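Local coordinates for Alr2269 protein (Nostoc sp., PDB 3MC9), which is an Omp85-family protein whose periplasmic POTRA domains probably take part in the biogenesis of outer-membrane beta-barrel proteins, at residues K142-A147 / N209-L214. Residues are numbered along the deposited sequence; the frame is centred on the assembly and turned at random.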
ATOM      1  N   LYS A 142     -13.791  -4.655  -5.341  1.00 45.79           N
ATOM      2  CA  LYS A 142     -13.667  -4.499  -6.782  1.00 44.92           C
ATOM      3  C   LYS A 142     -12.701  -3.414  -7.276  1.00 42.74           C
ATOM      4  O   LYS A 142     -12.307  -2.519  -6.528  1.00 41.78           O
ATOM      5  CB  LYS A 142     -15.058  -4.316  -7.393  1.00 47.49           C
ATOM      6  CG  LYS A 142     -15.491  -2.916  -7.700  1.00 49.41           C
ATOM      7  CD  LYS A 142     -16.186  -2.884  -9.044  1.00 52.66           C
ATOM      8  CE  LYS A 142     -17.685  -2.893  -8.945  1.00 55.92           C
ATOM      9  NZ  LYS A 142     -18.240  -2.667 -10.313  1.00 58.36           N
ATOM     10  N   VAL A 143     -12.298  -3.553  -8.541  1.00 41.06           N
ATOM     11  CA  VAL A 143     -11.507  -2.551  -9.244  1.00 39.65           C
ATOM     12  C   VAL A 143     -12.320  -1.977 -10.412  1.00 40.71           C
ATOM     13  O   VAL A 143     -12.858  -2.722 -11.231  1.00 41.26           O
ATOM     14  CB  VAL A 143     -10.146  -3.120  -9.758  1.00 38.34           C
ATOM     15  CG1 VAL A 143      -9.376  -2.066 -10.530  1.00 35.23           C
ATOM     16  CG2 VAL A 143      -9.305  -3.626  -8.597  1.00 36.13           C
ATOM     17  N   GLU A 144     -12.418  -0.653 -10.450  1.00 41.03           N
ATOM     18  CA  GLU A 144     -13.073   0.086 -11.528  1.00 42.19           C
ATOM     19  C   GLU A 144     -12.052   0.929 -12.280  1.00 40.71           C
ATOM     20  O   GLU A 144     -11.187   1.534 -11.657  1.00 40.06           O
ATOM     21  CB  GLU A 144     -14.049   1.095 -10.941  1.00 44.15           C
ATOM     22  CG  GLU A 144     -15.342   0.558 -10.445  1.00 48.78           C
ATOM     23  CD  GLU A 144     -16.211   1.665  -9.871  1.00 52.95           C
ATOM     24  OE1 GLU A 144     -15.830   2.852 -10.006  1.00 56.51           O
ATOM     25  OE2 GLU A 144     -17.268   1.352  -9.292  1.00 56.12           O
ATOM     26  N   ILE A 145     -12.200   1.020 -13.599  1.00 40.40           N
ATOM     27  CA  ILE A 145     -11.438   1.962 -14.405  1.00 39.71           C
ATOM     28  C   ILE A 145     -12.269   3.211 -14.653  1.00 41.71           C
ATOM     29  O   ILE A 145     -13.430   3.126 -15.034  1.00 43.08           O
ATOM     30  CB  ILE A 145     -11.076   1.378 -15.771  1.00 39.78           C
ATOM     31  CG1 ILE A 145     -10.095   0.213 -15.614  1.00 38.17           C
ATOM     32  CG2 ILE A 145     -10.491   2.471 -16.706  1.00 38.08           C
ATOM     33  CD1 ILE A 145      -9.956  -0.610 -16.888  1.00 39.56           C
ATOM     34  N   GLN A 146     -11.663   4.369 -14.442  1.00 41.91           N
ATOM     35  CA  GLN A 146     -12.288   5.644 -14.722  1.00 43.97           C
ATOM     36  C   GLN A 146     -11.449   6.330 -15.798  1.00 44.19           C
ATOM     37  O   GLN A 146     -10.328   6.781 -15.544  1.00 43.02           O
ATOM     38  CB  GLN A 146     -12.324   6.451 -13.432  1.00 44.90           C
ATOM     39  CG  GLN A 146     -12.811   7.880 -13.535  1.00 48.49           C
ATOM     40  CD  GLN A 146     -12.579   8.633 -12.228  1.00 51.63           C
ATOM     41  OE1 GLN A 146     -11.457   9.065 -11.921  1.00 51.92           O
ATOM     42  NE2 GLN A 146     -13.631   8.758 -11.437  1.00 53.96           N
ATOM     43  N   ALA A 147     -11.977   6.381 -17.010  1.00 45.68           N
ATOM     44  CA  ALA A 147     -11.224   6.914 -18.145  1.00 46.78           C
ATOM     45  C   ALA A 147     -11.424   8.405 -18.281  1.00 49.54           C
ATOM     46  O   ALA A 147     -10.508   9.127 -18.675  1.00 49.84           O
ATOM     47  CB  ALA A 147     -11.657   6.236 -19.422  1.00 46.65           C
ATOM     48  N   ASN A 209     -14.867   0.705   1.699  1.00 57.71           N
ATOM     49  CA  ASN A 209     -15.614  -0.479   1.225  1.00 57.51           C
ATOM     50  C   ASN A 209     -14.810  -1.374   0.262  1.00 54.54           C
ATOM     51  O   ASN A 209     -15.358  -2.313  -0.305  1.00 54.86           O
ATOM     52  CB  ASN A 209     -16.943  -0.098   0.536  1.00 59.44           C
ATOM     53  CG  ASN A 209     -17.419   1.299   0.890  1.00 63.42           C
ATOM     54  OD1 ASN A 209     -16.651   2.270   0.817  1.00 65.93           O
ATOM     55  ND2 ASN A 209     -18.690   1.413   1.274  1.00 67.07           N
ATOM     56  N   GLY A 210     -13.533  -1.068   0.041  1.00 51.86           N
ATOM     57  CA  GLY A 210     -12.671  -1.930  -0.777  1.00 48.91           C
ATOM     58  C   GLY A 210     -12.866  -1.823  -2.285  1.00 46.77           C
ATOM     59  O   GLY A 210     -12.532  -2.753  -3.021  1.00 45.43           O
ATOM     60  N   VAL A 211     -13.406  -0.697  -2.735  1.00 45.60           N
ATOM     61  CA  VAL A 211     -13.488  -0.389  -4.149  1.00 44.24           C
ATOM     62  C   VAL A 211     -12.256   0.421  -4.530  1.00 42.38           C
ATOM     63  O   VAL A 211     -12.031   1.498  -4.004  1.00 42.82           O
ATOM     64  CB  VAL A 211     -14.757   0.425  -4.515  1.00 45.87           C
ATOM     65  CG1 VAL A 211     -14.727   0.816  -6.002  1.00 45.04           C
ATOM     66  CG2 VAL A 211     -16.050  -0.364  -4.176  1.00 46.63           C
ATOM     67  N   VAL A 212     -11.454  -0.121  -5.435  1.00 40.29           N
ATOM     68  CA  VAL A 212     -10.318   0.589  -5.998  1.00 38.92           C
ATOM     69  C   VAL A 212     -10.698   1.202  -7.337  1.00 38.84           C
ATOM     70  O   VAL A 212     -11.090   0.487  -8.258  1.00 39.00           O
ATOM     71  CB  VAL A 212      -9.135  -0.344  -6.235  1.00 37.59           C
ATOM     72  CG1 VAL A 212      -7.944   0.426  -6.863  1.00 36.37           C
ATOM     73  CG2 VAL A 212      -8.748  -1.022  -4.945  1.00 38.00           C
ATOM     74  N   THR A 213     -10.546   2.515  -7.450  1.00 38.55           N
ATOM     75  CA  THR A 213     -10.765   3.207  -8.698  1.00 38.49           C
ATOM     76  C   THR A 213      -9.412   3.573  -9.315  1.00 37.23           C
ATOM     77  O   THR A 213      -8.612   4.283  -8.694  1.00 38.04           O
ATOM     78  CB  THR A 213     -11.592   4.480  -8.490  1.00 40.00           C
ATOM     79  OG1 THR A 213     -12.783   4.160  -7.757  1.00 41.55           O
ATOM     80  CG2 THR A 213     -11.949   5.129  -9.824  1.00 40.40           C
ATOM     81  N   LEU A 214      -9.168   3.077 -10.525  1.00 35.85           N
ATOM     82  CA  LEU A 214      -7.968   3.405 -11.305  1.00 35.21           C
ATOM     83  C   LEU A 214      -8.329   4.402 -12.402  1.00 35.87           C
ATOM     84  O   LEU A 214      -9.079   4.095 -13.330  1.00 36.13           O
ATOM     85  CB  LEU A 214      -7.378   2.159 -11.952  1.00 34.02           C
ATOM     86  CG  LEU A 214      -7.026   0.995 -11.034  1.00 32.78           C
ATOM     87  CD1 LEU A 214      -6.555  -0.209 -11.881  1.00 29.67           C
ATOM     88  CD2 LEU A 214      -5.957   1.450 -10.046  1.00 31.09           C
TER
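E144 and V212 show how parallel strands are stitched together: K142 and E144 each use both N-H and C=O, and Q146 its N-H, toward 210-214. E144 N donates to V212 O at 2.8 Å, and E144 O accepts L214 N with the donor almost straight ahead of the carbonyl (C=O...N 173°). V212 N reaches K142 O just as directly. The two terminal bonds, Q146 N to L214 O and the longer K142 N to G210 O at 3.3 Å, both have the donor tilted from the carbonyl plane; G210, at positive phi, leads into the strand. CA-H groups supplement these bonds, and V143 CA comes within 3.2 Å of V212 O.

Apolar contacts dominate the face that carries V143, I145, V212 and L214. V143 and V212 lie side by side, whereas V143 and L214 meet at a slant: CG1 of V143, turned anti to its own nitrogen (chi1 178°), touches L214 CD1 at 3.6 Å. Helix 176-192 covers this face through L179, which touches V143 and V212, and through L186 and Y190 at I145; F166 of helix 161-166 packs on V143 and L214.

The other face is mixed. K142 CG runs alongside V211 CG1 before the lysine chain bends away. The E144 side chain lies at a slant to those of V211 and T213, its OE1 4.0 Å from T213 OG1, proximity rather than a bond. T213 CG2 instead meets Q146 CB at 3.9 Å.

In this β-α-α-β-β POTRA domain, edge strand 142-146 thus pairs with central strand 211-217, flanked beyond by antiparallel 199-206. The chemistry implies a division of labour: backbone bonds fix the register, aliphatic groups pack one face against the helices, and the face of K142, E144, T213 and V211 is more open, consistent with solvent contact.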